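Local atomic coordinates of magnesium and cobalt efflux protein CorC (Pseudomonas aeruginosa, PDB entry 3LLB), a protein that probably takes part in magnesium and cobalt ion transport, and is represented here by its transporter-associated domain. Residues 11-14 with 15-19; 66-70 with 71-75. All blocks are in the same frame, centred on the assembly; numbering follows the deposited sequence.

Contact 1. Residues 11-14 with 15-19; sequences FIVK and ALTPV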
loop_
_atom_site.group_PDB
_atom_site.type_symbol
_atom_site.label_atom_id
_atom_site.label_comp_id
_atom_site.label_asym_id
_atom_site.label_seq_id
_atom_site.Cartn_x
_atom_site.Cartn_y
_atom_site.Cartn_z
ATOM N N PHE A 11 3.709 -9.147 1.456
ATOM C CA PHE A 11 4.759 -8.303 0.933
ATOM C C PHE A 11 4.874 -7.090 1.821
ATOM O O PHE A 11 3.843 -6.638 2.363
ATOM C CB PHE A 11 4.435 -7.842 -0.475
ATOM C CG PHE A 11 4.378 -8.960 -1.467
ATOM C CD1 PHE A 11 5.516 -9.302 -2.191
ATOM C CD2 PHE A 11 3.226 -9.674 -1.639
ATOM C CE1 PHE A 11 5.457 -10.345 -3.103
ATOM C CE2 PHE A 11 3.190 -10.762 -2.578
ATOM C CZ PHE A 11 4.275 -11.056 -3.256
ATOM N N ILE A 12 6.089 -6.588 1.980
ATOM C CA ILE A 12 6.309 -5.209 2.443
ATOM C C ILE A 12 6.381 -4.323 1.188
ATOM O O ILE A 12 7.174 -4.576 0.306
ATOM C CB ILE A 12 7.564 -5.027 3.334
ATOM C CG1 ILE A 12 7.555 -6.001 4.504
ATOM C CG2 ILE A 12 7.571 -3.597 3.860
ATOM C CD1 ILE A 12 8.839 -5.996 5.305
ATOM N N VAL A 13 5.546 -3.286 1.113
ATOM C CA VAL A 13 5.455 -2.382 -0.017
ATOM C C VAL A 13 5.763 -0.972 0.411
ATOM O O VAL A 13 5.145 -0.461 1.360
ATOM C CB VAL A 13 4.055 -2.510 -0.643
ATOM C CG1 VAL A 13 3.896 -1.595 -1.813
ATOM C CG2 VAL A 13 3.765 -3.967 -1.085
ATOM N N LYS A 14 6.718 -0.307 -0.255
ATOM C CA LYS A 14 6.990 1.107 0.035
ATOM C C LYS A 14 5.814 1.997 -0.405
ATOM O O LYS A 14 5.201 1.760 -1.476
ATOM C CB LYS A 14 8.260 1.532 -0.669
ATOM C CG LYS A 14 9.560 0.979 -0.041
ATOM C CD LYS A 14 10.710 1.447 -0.855
ATOM C CE LYS A 14 12.001 0.990 -0.248
ATOM N NZ LYS A 14 13.169 1.280 -1.145
ATOM N N ALA A 15 5.459 2.986 0.437
ATOM C CA ALA A 15 4.394 3.918 0.093
ATOM C C ALA A 15 4.651 4.737 -1.205
ATOM O O ALA A 15 3.749 5.098 -1.930
ATOM C CB ALA A 15 4.113 4.815 1.345
ATOM N N LEU A 16 5.909 4.979 -1.520
ATOM C CA LEU A 16 6.326 5.699 -2.729
ATOM C C LEU A 16 6.215 4.888 -4.020
ATOM O O LEU A 16 6.361 5.452 -5.109
ATOM C CB LEU A 16 7.777 6.288 -2.542
ATOM C CG LEU A 16 8.936 5.343 -2.077
ATOM C CD1 LEU A 16 9.364 4.388 -3.221
ATOM C CD2 LEU A 16 10.217 5.989 -1.376
ATOM N N THR A 17 5.972 3.572 -3.927
ATOM C CA THR A 17 5.658 2.723 -5.125
ATOM C C THR A 17 4.600 3.339 -6.022
ATOM O O THR A 17 3.513 3.542 -5.579
ATOM C CB THR A 17 5.196 1.302 -4.745
ATOM O OG1 THR A 17 6.169 0.759 -3.856
ATOM C CG2 THR A 17 5.019 0.351 -5.994
ATOM N N PRO A 18 4.946 3.637 -7.283
ATOM C CA PRO A 18 3.979 4.047 -8.247
ATOM C C PRO A 18 2.840 3.070 -8.362
ATOM O O PRO A 18 3.067 1.889 -8.362
ATOM C CB PRO A 18 4.808 4.030 -9.540
ATOM C CG PRO A 18 6.085 4.586 -9.090
ATOM C CD PRO A 18 6.306 3.751 -7.863
ATOM N N VAL A 19 1.631 3.567 -8.478
ATOM C CA VAL A 19 0.503 2.685 -8.686
ATOM C C VAL A 19 0.669 1.784 -9.957
ATOM O O VAL A 19 0.298 0.595 -9.923
ATOM C CB VAL A 19 -0.857 3.502 -8.617
ATOM C CG1 VAL A 19 -1.973 2.724 -9.286
ATOM C CG2 VAL A 19 -1.188 3.766 -7.193
#
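The carbonyl oxygen of Lys-14 is gripped twice by Thr-17. The hydroxyl Thr-17 OG1 donates to Lys-14 O at 2.8 Å, and the amide Thr-17 N reaches the same Lys-14 O at 3.1 Å. The second bond closes a type I beta turn from Lys-14 to Thr-17. This turn takes the chain from strand 11-14 of the antiparallel sheet to helix 19-26 of the transporter-associated domain. Pro-18 sits at the N-cap position of that helix.

Both donors come from the same face of the Lys-14 carbonyl plane. The amide lies well above it, 62° out of plane, while the hydroxyl is tilted by 26°. The hydroxyl is in place because Thr-17 OG1 stands anti to its own carbonyl carbon and beside its own N (chi1 -52°). Amide and hydroxyl of one residue therefore converge on one acceptor. The hydroxyl of the buried Thr-17 thus finds an acceptor inside the turn.

Apolar groups surround this polar centre. Val-13 is buried, and its side chain crosses that of Thr-17 at about a right angle. The CG1 branch of Val-13 comes within 3.9 Å of Thr-17 OG1. Phe-22 of helix 19-26 touches both Val-13 and Thr-17, so the helix packs against the strand end and the turn together.

On the outer side, Lys-14 and Leu-16 lie side by side and point the same way. The Lys-14 chain is extended beyond CG, and its NZ makes a weak hydrogen bond to Ser-1 O. Leu-16 is exposed and also touches Tyr-2. Its CD1 methyl rests against the aliphatic part of the lysine, 4.0 Å from Lys-14 CB and equally 4.0 Å from Lys-14 CD.

Contact 2. Residues 66-70 with 71-75; sequences LNADS and RRVHL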
loop_
_atom_site.group_PDB
_atom_site.type_symbol
_atom_site.label_atom_id
_atom_site.label_comp_id
_atom_site.label_asym_id
_atom_site.label_seq_id
_atom_site.Cartn_x
_atom_site.Cartn_y
_atom_site.Cartn_z
ATOM N N LEU A 66 2.669 -0.558 8.426
ATOM C CA LEU A 66 3.831 -0.966 9.260
ATOM C C LEU A 66 4.641 0.187 9.775
ATOM O O LEU A 66 5.205 0.122 10.865
ATOM C CB LEU A 66 4.723 -1.903 8.470
ATOM C CG LEU A 66 4.203 -3.259 8.040
ATOM C CD1 LEU A 66 5.233 -3.864 7.132
ATOM C CD2 LEU A 66 3.906 -4.134 9.248
ATOM N N ASN A 67 4.711 1.261 8.998
ATOM C CA ASN A 67 5.513 2.433 9.352
ATOM C C ASN A 67 4.929 3.687 8.763
ATOM O O ASN A 67 4.588 3.756 7.554
ATOM C CB ASN A 67 6.986 2.256 8.871
ATOM C CG ASN A 67 7.869 3.372 9.326
ATOM O OD1 ASN A 67 7.631 4.532 8.952
ATOM N ND2 ASN A 67 8.903 3.058 10.160
ATOM N N ALA A 68 4.682 4.662 9.613
ATOM C CA ALA A 68 4.333 6.004 9.154
ATOM C C ALA A 68 4.997 6.958 10.105
ATOM O O ALA A 68 5.172 6.650 11.307
ATOM C CB ALA A 68 2.799 6.224 9.168
ATOM N N ASP A 69 5.316 8.156 9.630
ATOM C CA ASP A 69 5.751 9.217 10.526
ATOM C C ASP A 69 4.671 10.315 10.682
ATOM O O ASP A 69 3.517 10.060 10.486
ATOM C CB ASP A 69 7.094 9.730 10.073
ATOM C CG ASP A 69 7.067 10.447 8.763
ATOM O OD1 ASP A 69 5.972 10.902 8.303
ATOM O OD2 ASP A 69 8.177 10.581 8.171
ATOM N N SER A 70 5.063 11.519 11.065
ATOM C CA SER A 70 4.111 12.624 11.325
ATOM C C SER A 70 3.527 13.280 10.062
ATOM O O SER A 70 2.614 14.066 10.162
ATOM C CB SER A 70 4.770 13.686 12.181
ATOM O OG SER A 70 4.933 13.105 13.476
ATOM N N ARG A 71 4.063 12.951 8.904
ATOM C CA ARG A 71 3.660 13.493 7.604
ATOM C C ARG A 71 3.106 12.429 6.606
ATOM O O ARG A 71 2.275 12.747 5.801
ATOM C CB ARG A 71 4.884 14.106 6.895
ATOM C CG ARG A 71 5.554 15.311 7.494
ATOM C CD ARG A 71 5.078 16.655 6.803
ATOM N NE ARG A 71 3.651 17.011 6.939
ATOM C CZ ARG A 71 3.052 17.377 8.084
ATOM N NH1 ARG A 71 3.713 17.384 9.238
ATOM N NH2 ARG A 71 1.754 17.707 8.098
ATOM N N ARG A 72 3.681 11.211 6.572
ATOM C CA ARG A 72 3.366 10.297 5.552
ATOM C C ARG A 72 3.465 8.828 5.958
ATOM O O ARG A 72 4.038 8.498 7.005
ATOM C CB ARG A 72 4.176 10.641 4.311
ATOM C CG ARG A 72 5.595 10.357 4.410
ATOM C CD ARG A 72 6.351 11.089 3.319
ATOM N NE ARG A 72 7.639 11.515 3.842
ATOM C CZ ARG A 72 8.836 11.404 3.218
ATOM N NH1 ARG A 72 8.958 10.896 1.971
ATOM N NH2 ARG A 72 9.935 11.809 3.864
ATOM N N VAL A 73 2.852 7.955 5.159
ATOM C CA VAL A 73 3.002 6.507 5.293
ATOM C C VAL A 73 4.324 6.167 4.652
ATOM O O VAL A 73 4.704 6.755 3.630
ATOM C CB VAL A 73 1.889 5.720 4.682
ATOM C CG1 VAL A 73 2.058 4.199 4.811
ATOM C CG2 VAL A 73 0.561 6.145 5.276
ATOM N N HIS A 74 5.010 5.216 5.225
ATOM C CA HIS A 74 6.252 4.743 4.628
ATOM C C HIS A 74 6.210 3.291 4.123
ATOM O O HIS A 74 6.697 3.018 3.028
ATOM C CB HIS A 74 7.416 4.913 5.595
ATOM C CG HIS A 74 7.861 6.324 5.791
ATOM N ND1 HIS A 74 8.481 7.054 4.796
ATOM C CD2 HIS A 74 7.795 7.134 6.867
ATOM C CE1 HIS A 74 8.779 8.251 5.266
ATOM N NE2 HIS A 74 8.376 8.320 6.517
ATOM N N LEU A 75 5.670 2.376 4.914
ATOM C CA LEU A 75 5.685 0.961 4.595
ATOM C C LEU A 75 4.325 0.360 4.928
ATOM O O LEU A 75 3.744 0.646 6.004
ATOM C CB LEU A 75 6.757 0.258 5.436
ATOM C CG LEU A 75 8.250 0.601 5.227
ATOM C CD1 LEU A 75 9.209 -0.045 6.267
ATOM C CD2 LEU A 75 8.672 0.252 3.793
HETATM O O HOH W 1 8.306 12.182 6.141
#
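Asp-69 ties the loop of this beta hairpin together through both carboxylate oxygens. Its OD1 accepts two backbone amides, Arg-71 N and Arg-72 N, each at 2.9 Å from Asp-69 OD1. Arg-72 N comes nearly along the C-O axis, Arg-71 N from above the carboxylate plane. The other oxygen, Asp-69 OD2, takes the His-74 NE2 hydrogen at 2.8 Å. That bond lies in the imidazole plane but meets the carboxylate from above, the two planes being 89° apart. A water also donates to Asp-69 OD2 and accepts from Arg-72 NE. Asp-69 CG sits between its own N and carbonyl carbon (chi1 67°), which turns the carboxylate back over the loop.

A second shell positions His-74. The Arg-72 guanidinium lays one face over His-74 CE1. Asn-67 OD1 lies at the ring edge, 3.3 Å from His-74 CD2.

Next to the loop the strands form a classic beta bulge, with His-74 and Leu-75 both facing Asn-67, and Leu-66 and Asn-67 both facing Leu-75. Asn-67 O accepts both His-74 N, at 2.8 Å, and Leu-75 N, at 3.2 Å. Leu-75 O likewise accepts Leu-66 N and Asn-67 N. Ala-68 pairs with Val-73 on the face away from Asn-67 and Leu-75.

The hairpin joins strands 61-68 and 73-80. Strand 73-80 lies between 61-68 and 11-14, where Ile-12 touches Leu-75, and Val-73 packs on Ala-15 and Pro-50.

How the contacts relate
The two contacts lie in series along the chain, and their centres are 12 Å apart. They meet through neighbouring strands of one antiparallel sheet, 11-14 and 73-80. Ala-15 N, at the start of the turn in contact 1, probably donates a hydrogen bond to His-74 O of contact 2, at 2.9 Å. His-74 probably serves both: its NE2 bonds Asp-69 in the hairpin loop, and its carbonyl oxygen meets the turn. Leu-75 CD2 packs on Lys-14 CG and on Ile-12 CG2, at 4.0 Å each. Contact 1 is largely buried near the middle of the domain. Contact 2 lies at the surface.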